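Long-range contacts in NusG domain II-containing protein (Ruminococcus gnavus, PDB 4ESN), which is of unknown function but binds a zinc ion and belongs to the NusG domain II-like (DUF1312) family: residues 59-64 and 83-88; 36-41 and 48-53. One frame throughout, in Å; residues are numbered along the deposited sequence. Where two conformers were deposited one is given.

Contact 1: 59-64 and 83-88. With ZN (zinc ion), chain C.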
loop_
_atom_site.group_PDB
_atom_site.type_symbol
_atom_site.label_atom_id
_atom_site.label_comp_id
_atom_site.label_asym_id
_atom_site.label_seq_id
_atom_site.Cartn_x
_atom_site.Cartn_y
_atom_site.Cartn_z
ATOM N N TRP A 59 -9.283 -8.653 9.847
ATOM C CA TRP A 59 -8.642 -9.908 10.235
ATOM C C TRP A 59 -7.675 -10.327 9.160
ATOM O O TRP A 59 -7.887 -10.026 7.987
ATOM C CB TRP A 59 -9.721 -11.010 10.448
ATOM C CG TRP A 59 -9.173 -12.384 10.736
ATOM C CD1 TRP A 59 -8.786 -12.873 11.953
ATOM C CD2 TRP A 59 -8.826 -13.385 9.771
ATOM N NE1 TRP A 59 -8.279 -14.138 11.811
ATOM C CE2 TRP A 59 -8.241 -14.459 10.476
ATOM C CE3 TRP A 59 -8.912 -13.463 8.363
ATOM C CZ2 TRP A 59 -7.818 -15.640 9.835
ATOM C CZ3 TRP A 59 -8.483 -14.624 7.728
ATOM C CH2 TRP A 59 -7.956 -15.699 8.461
ATOM N N ALA A 60 -6.621 -11.044 9.563
ATOM C CA ALA A 60 -5.625 -11.637 8.684
ATOM C C ALA A 60 -4.952 -12.787 9.397
ATOM O O ALA A 60 -4.811 -12.742 10.629
ATOM C CB ALA A 60 -4.607 -10.602 8.246
ATOM N N ASP A 61 -4.515 -13.808 8.627
ATOM C CA ASP A 61 -3.798 -14.975 9.163
ATOM C C ASP A 61 -2.259 -14.779 9.107
ATOM O O ASP A 61 -1.515 -15.716 9.393
ATOM C CB ASP A 61 -4.212 -16.261 8.412
ATOM C CG ASP A 61 -3.652 -16.450 7.005
ATOM O OD1 ASP A 61 -3.101 -15.472 6.433
ATOM O OD2 ASP A 61 -3.785 -17.565 6.461
ATOM N N CYS A 62 -1.791 -13.586 8.717
ATOM C CA CYS A 62 -0.358 -13.261 8.615
ATOM C C CYS A 62 0.295 -13.237 10.014
ATOM O O CYS A 62 -0.382 -12.875 10.990
ATOM C CB CYS A 62 -0.166 -11.926 7.903
ATOM S SG CYS A 62 -0.878 -10.520 8.791
ATOM N N PRO A 63 1.605 -13.576 10.138
ATOM C CA PRO A 63 2.238 -13.589 11.474
ATOM C C PRO A 63 2.447 -12.207 12.111
ATOM O O PRO A 63 2.290 -12.082 13.331
ATOM C CB PRO A 63 3.600 -14.251 11.219
ATOM C CG PRO A 63 3.487 -14.914 9.886
ATOM C CD PRO A 63 2.547 -14.052 9.101
ATOM N N ASP A 64 2.829 -11.188 11.316
ATOM C CA ASP A 64 3.133 -9.855 11.852
ATOM C C ASP A 64 1.867 -9.048 12.252
ATOM O O ASP A 64 1.971 -8.178 13.119
ATOM C CB ASP A 64 4.012 -9.037 10.873
ATOM C CG ASP A 64 3.421 -8.766 9.496
ATOM O OD1 ASP A 64 2.247 -8.347 9.420
ATOM O OD2 ASP A 64 4.164 -8.885 8.501
ATOM N N LEU A 83 1.750 -7.503 3.281
ATOM C CA LEU A 83 2.924 -7.981 2.578
ATOM C C LEU A 83 3.017 -9.528 2.586
ATOM O O LEU A 83 3.175 -10.088 1.502
ATOM C CB LEU A 83 4.198 -7.341 3.164
ATOM C CG LEU A 83 5.314 -7.070 2.188
ATOM C CD1 LEU A 83 4.866 -6.083 1.097
ATOM C CD2 LEU A 83 6.525 -6.508 2.906
ATOM N N PRO A 84 2.835 -10.250 3.724
ATOM C CA PRO A 84 2.951 -11.721 3.669
ATOM C C PRO A 84 1.934 -12.387 2.732
ATOM O O PRO A 84 2.295 -13.372 2.091
ATOM C CB PRO A 84 2.735 -12.148 5.130
ATOM C CG PRO A 84 3.173 -10.950 5.943
ATOM C CD PRO A 84 2.655 -9.794 5.124
ATOM N N ASN A 85 0.699 -11.844 2.597
ATOM C CA ASN A 85 -0.294 -12.453 1.709
ATOM C C ASN A 85 -0.412 -11.746 0.338
ATOM O O ASN A 85 -1.265 -12.123 -0.464
ATOM C CB ASN A 85 -1.670 -12.541 2.392
ATOM C CG ASN A 85 -1.689 -13.446 3.615
ATOM O OD1 ASN A 85 -0.848 -14.323 3.796
ATOM N ND2 ASN A 85 -2.619 -13.221 4.516
ATOM N N GLN A 86 0.480 -10.784 0.048
ATOM C CA GLN A 86 0.513 -10.021 -1.207
ATOM C C GLN A 86 -0.850 -9.345 -1.519
ATOM O O GLN A 86 -1.292 -9.289 -2.674
ATOM C CB GLN A 86 0.973 -10.908 -2.379
ATOM C CG GLN A 86 2.399 -11.404 -2.231
ATOM C CD GLN A 86 2.565 -12.718 -2.930
ATOM O OE1 GLN A 86 2.865 -12.775 -4.128
ATOM N NE2 GLN A 86 2.308 -13.804 -2.206
ATOM N N VAL A 87 -1.498 -8.828 -0.476
ATOM C CA VAL A 87 -2.766 -8.145 -0.606
ATOM C C VAL A 87 -2.517 -6.647 -0.535
ATOM O O VAL A 87 -1.886 -6.170 0.404
ATOM C CB VAL A 87 -3.820 -8.595 0.448
ATOM C CG1 VAL A 87 -5.081 -7.696 0.386
ATOM C CG2 VAL A 87 -4.192 -10.066 0.276
ATOM N N VAL A 88 -3.054 -5.911 -1.511
ATOM C CA VAL A 88 -3.008 -4.455 -1.547
ATOM C C VAL A 88 -4.441 -3.934 -1.585
ATOM O O VAL A 88 -5.234 -4.344 -2.439
ATOM C CB VAL A 88 -2.174 -3.884 -2.721
ATOM C CG1 VAL A 88 -2.228 -2.350 -2.738
ATOM C CG2 VAL A 88 -0.724 -4.359 -2.650
HETATM ZN ZN ZN C . -1.147 -8.940 7.092
HETATM O O HOH W 1 0.653 -7.632 7.363
#

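Contact 2: 36-41 and 48-53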
loop_
_atom_site.group_PDB
_atom_site.type_symbol
_atom_site.label_atom_id
_atom_site.label_comp_id
_atom_site.label_asym_id
_atom_site.label_seq_id
_atom_site.Cartn_x
_atom_site.Cartn_y
_atom_site.Cartn_z
ATOM N N LYS A 36 -21.026 1.751 0.774
ATOM C CA LYS A 36 -21.827 0.609 1.180
ATOM C C LYS A 36 -21.054 -0.279 2.136
ATOM O O LYS A 36 -19.966 -0.749 1.794
ATOM C CB LYS A 36 -22.299 -0.186 -0.056
ATOM C CG LYS A 36 -23.771 0.088 -0.384
ATOM C CD LYS A 36 -24.001 1.420 -1.061
ATOM C CE LYS A 36 -25.465 1.765 -1.136
ATOM N NZ LYS A 36 -25.664 3.158 -1.621
ATOM N N ASP A 37 -21.619 -0.494 3.332
ATOM C CA ASP A 37 -21.063 -1.362 4.361
ATOM C C ASP A 37 -21.019 -2.794 3.840
ATOM O O ASP A 37 -22.020 -3.308 3.336
ATOM C CB ASP A 37 -21.880 -1.290 5.663
ATOM C CG ASP A 37 -21.781 0.034 6.394
ATOM O OD1 ASP A 37 -20.993 0.917 5.935
ATOM O OD2 ASP A 37 -22.478 0.194 7.432
ATOM N N GLN A 38 -19.830 -3.381 3.844
ATOM C CA GLN A 38 -19.632 -4.724 3.314
ATOM C C GLN A 38 -18.371 -5.326 3.885
ATOM O O GLN A 38 -17.526 -4.613 4.411
ATOM C CB GLN A 38 -19.622 -4.728 1.764
ATOM C CG GLN A 38 -18.569 -3.838 1.118
ATOM C CD GLN A 38 -18.890 -3.499 -0.318
ATOM O OE1 GLN A 38 -18.943 -4.375 -1.187
ATOM N NE2 GLN A 38 -19.042 -2.197 -0.598
ATOM N N THR A 39 -18.282 -6.651 3.816
ATOM C CA THR A 39 -17.177 -7.459 4.300
ATOM C C THR A 39 -16.621 -8.211 3.082
ATOM O O THR A 39 -17.398 -8.869 2.374
ATOM C CB THR A 39 -17.728 -8.341 5.430
ATOM O OG1 THR A 39 -17.960 -7.515 6.585
ATOM C CG2 THR A 39 -16.830 -9.519 5.767
ATOM N N ILE A 40 -15.322 -8.096 2.823
ATOM C CA ILE A 40 -14.668 -8.762 1.705
ATOM C C ILE A 40 -13.682 -9.774 2.273
ATOM O O ILE A 40 -12.678 -9.416 2.906
ATOM C CB ILE A 40 -14.005 -7.789 0.664
ATOM C CG1 ILE A 40 -14.975 -6.647 0.198
ATOM C CG2 ILE A 40 -13.486 -8.544 -0.558
ATOM C CD1 ILE A 40 -15.068 -5.449 1.002
ATOM N N GLU A 41 -13.971 -11.044 2.029
ATOM C CA GLU A 41 -13.103 -12.135 2.467
ATOM C C GLU A 41 -12.182 -12.402 1.303
ATOM O O GLU A 41 -12.638 -12.861 0.251
ATOM C CB GLU A 41 -13.931 -13.358 2.905
ATOM C CG GLU A 41 -14.865 -12.979 4.047
ATOM C CD GLU A 41 -15.740 -14.044 4.690
ATOM O OE1 GLU A 41 -15.431 -15.252 4.552
ATOM O OE2 GLU A 41 -16.721 -13.660 5.370
ATOM N N LEU A 48 -11.414 -7.756 4.773
ATOM C CA LEU A 48 -11.558 -6.301 4.730
ATOM C C LEU A 48 -12.940 -5.903 5.145
ATOM O O LEU A 48 -13.910 -6.503 4.704
ATOM C CB LEU A 48 -11.280 -5.802 3.303
ATOM C CG LEU A 48 -11.286 -4.284 3.092
ATOM C CD1 LEU A 48 -10.024 -3.652 3.686
ATOM C CD2 LEU A 48 -11.419 -3.956 1.615
ATOM N N ARG A 49 -13.046 -4.870 5.982
ATOM C CA ARG A 49 -14.354 -4.364 6.381
ATOM C C ARG A 49 -14.542 -2.933 5.829
ATOM O O ARG A 49 -13.687 -2.054 6.030
ATOM C CB ARG A 49 -14.497 -4.405 7.910
ATOM C CG ARG A 49 -15.824 -3.808 8.497
ATOM C CD ARG A 49 -17.120 -4.408 7.945
ATOM N NE ARG A 49 -18.295 -3.610 8.334
ATOM C CZ ARG A 49 -19.549 -3.845 7.954
ATOM N NH1 ARG A 49 -19.837 -4.890 7.193
ATOM N NH2 ARG A 49 -20.529 -3.053 8.363
ATOM N N ILE A 50 -15.630 -2.721 5.087
ATOM C CA ILE A 50 -15.997 -1.396 4.637
ATOM C C ILE A 50 -17.140 -0.984 5.550
ATOM O O ILE A 50 -18.167 -1.656 5.609
ATOM C CB ILE A 50 -16.308 -1.272 3.129
ATOM C CG1 ILE A 50 -15.028 -1.558 2.304
ATOM C CG2 ILE A 50 -16.867 0.152 2.823
ATOM C CD1 ILE A 50 -15.264 -1.844 0.913
ATOM N N GLN A 51 -16.931 0.081 6.312
ATOM C CA GLN A 51 -17.896 0.553 7.291
ATOM C C GLN A 51 -17.758 2.036 7.454
ATOM O O GLN A 51 -16.635 2.531 7.611
ATOM C CB GLN A 51 -17.632 -0.163 8.622
ATOM C CG GLN A 51 -18.621 0.130 9.741
ATOM C CD GLN A 51 -18.580 -0.987 10.746
ATOM O OE1 GLN A 51 -19.311 -1.965 10.625
ATOM N NE2 GLN A 51 -17.680 -0.909 11.724
ATOM N N ASN A 52 -18.898 2.751 7.442
ATOM C CA ASN A 52 -18.968 4.205 7.608
ATOM C C ASN A 52 -18.035 4.964 6.627
ATOM O O ASN A 52 -17.360 5.909 7.035
ATOM C CB ASN A 52 -18.667 4.586 9.057
ATOM C CG ASN A 52 -19.618 3.983 10.061
ATOM O OD1 ASN A 52 -20.783 3.677 9.773
ATOM N ND2 ASN A 52 -19.144 3.844 11.282
ATOM N N GLY A 53 -18.011 4.534 5.360
ATOM C CA GLY A 53 -17.220 5.170 4.307
ATOM C C GLY A 53 -15.722 4.930 4.396
ATOM O O GLY A 53 -14.948 5.628 3.743
HETATM O O HOH W 2 -19.724 2.570 4.244
#

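Contact 1: 59-64 and 83-88
The pyrrolidine ring of P84 lies against the tip of D64 and the CB of C62, beside the zinc site. P84 CG meets carboxylate oxygen D64 OD2 at 3.4 Å and C62 CB at 4.0 Å, while the neighbouring P63 adds a looser apolar touch through its CD. D64 and P84 approach from opposite directions, with D64 OD2 turned to the proline. The other oxygen, D64 OD1, accepts a hydrogen bond at 2.7 Å from water 1, which is itself bound to the zinc ion at 2.2 Å, and it also takes the backbone N-H of L66. D64 thus stands in the second shell, placed to orient the metal's water. The first shell comes from C62, whose SG sits between the backbone N and the carbonyl carbon (chi1 63°) and reaches the zinc ion at 2.3 Å; C67 and C82 supply the remaining thiolates, so three cysteines and a water make up the site.

The polar link is N85 ND2 to D61 OD1, 3.0 Å long with an N-H...O angle of 153°. The amide and carboxylate planes stand 58° apart, and ND2 also donates to N46 OD1. With an alanine here the amide is gone, which is likely to leave D61 OD1 and N46 OD1 without their shared donor and D61 freer to turn.

N85 occupies the third position of the type I turn from L83 to Q86, closed by Q86 N to L83 O, and a G1 bulge facing C82 follows at Q86 and V87. The contact thus joins the exit of strand 54-60 to the turn between strands 79-82 and 87-92, with helix 66-69 packed over A60.

Contact 2: 36-41 and 48-53
K36 meets I50 through its backbone oxygen, which lies 3.4 Å from I50 CG2 and also accepts a hydrogen bond from Q38 NE2. At D37 the side chain reaches the far end of the partner segment: D37 OD1 accepts from N52 N on its syn side, at 3.2 Å and 33° out of the carboxylate plane. The same oxygen takes water 2, which also accepts from G53 N. The other oxygen, D37 OD2, lies in a long salt bridge, 3.9 Å from R49 NH2.

Q38 pairs with I50 through both backbone hydrogen bonds, and its CG lies beside the I50 side chain, pointing the same way. T39 and R49 form the non-hydrogen-bonded pair that follows. The arginine is bent at chi2 (55°), which folds it back across the neighbouring strand, with Q38 N and D37 CA over one guanidinium face. In the T39 conformer given, R49 NH1 donates to T39 OG1, 3.3 Å away near the guanidinium plane, a bond that may not always be made. R49 NH2 and NE meet Q51 OE1 side-on, NH2 at 2.8 Å and NE from above the carbonyl plane. I40 closes the series with L48: I40 N to L48 O is nearly straight at 173°, and L48 N returns to I40 O. I40 CD1 meets I50 CD1 at 3.6 Å and L48 CD2 at 4.0 Å.

Alternation splits this antiparallel hairpin into two chemical faces. Q38, I40 and I50 lean on Y32 of strand 27-33, and L48 on A55; that side is mostly apolar, with I50 and L48 buried and Q38 at its edge. Opposite, R49 packs on E58, but within these segments neutral oxygens, chiefly Q51 OE1, hold it more than D37 does.

The two contacts lie on opposite sides of the chain's centre, with their own centres about 18 Å apart and nearest atoms about 5 Å apart, not touching. Contact 2, in the hairpin of strands 38-42 and 46-51, comes first in the sequence, complete before the residues of contact 1 begin at the end of strand 54-60. That strand pairs with 46-51 in the same three-stranded antiparallel sheet, so the hairpin and the zinc end are tied through neighbouring strands. Contact 1 reaches the turn between strands 79-82 and 87-92 of the four-stranded sheet, so that one NusG domain II-like unit combines a hairpin near the surface with a metal site bridging its two sheets.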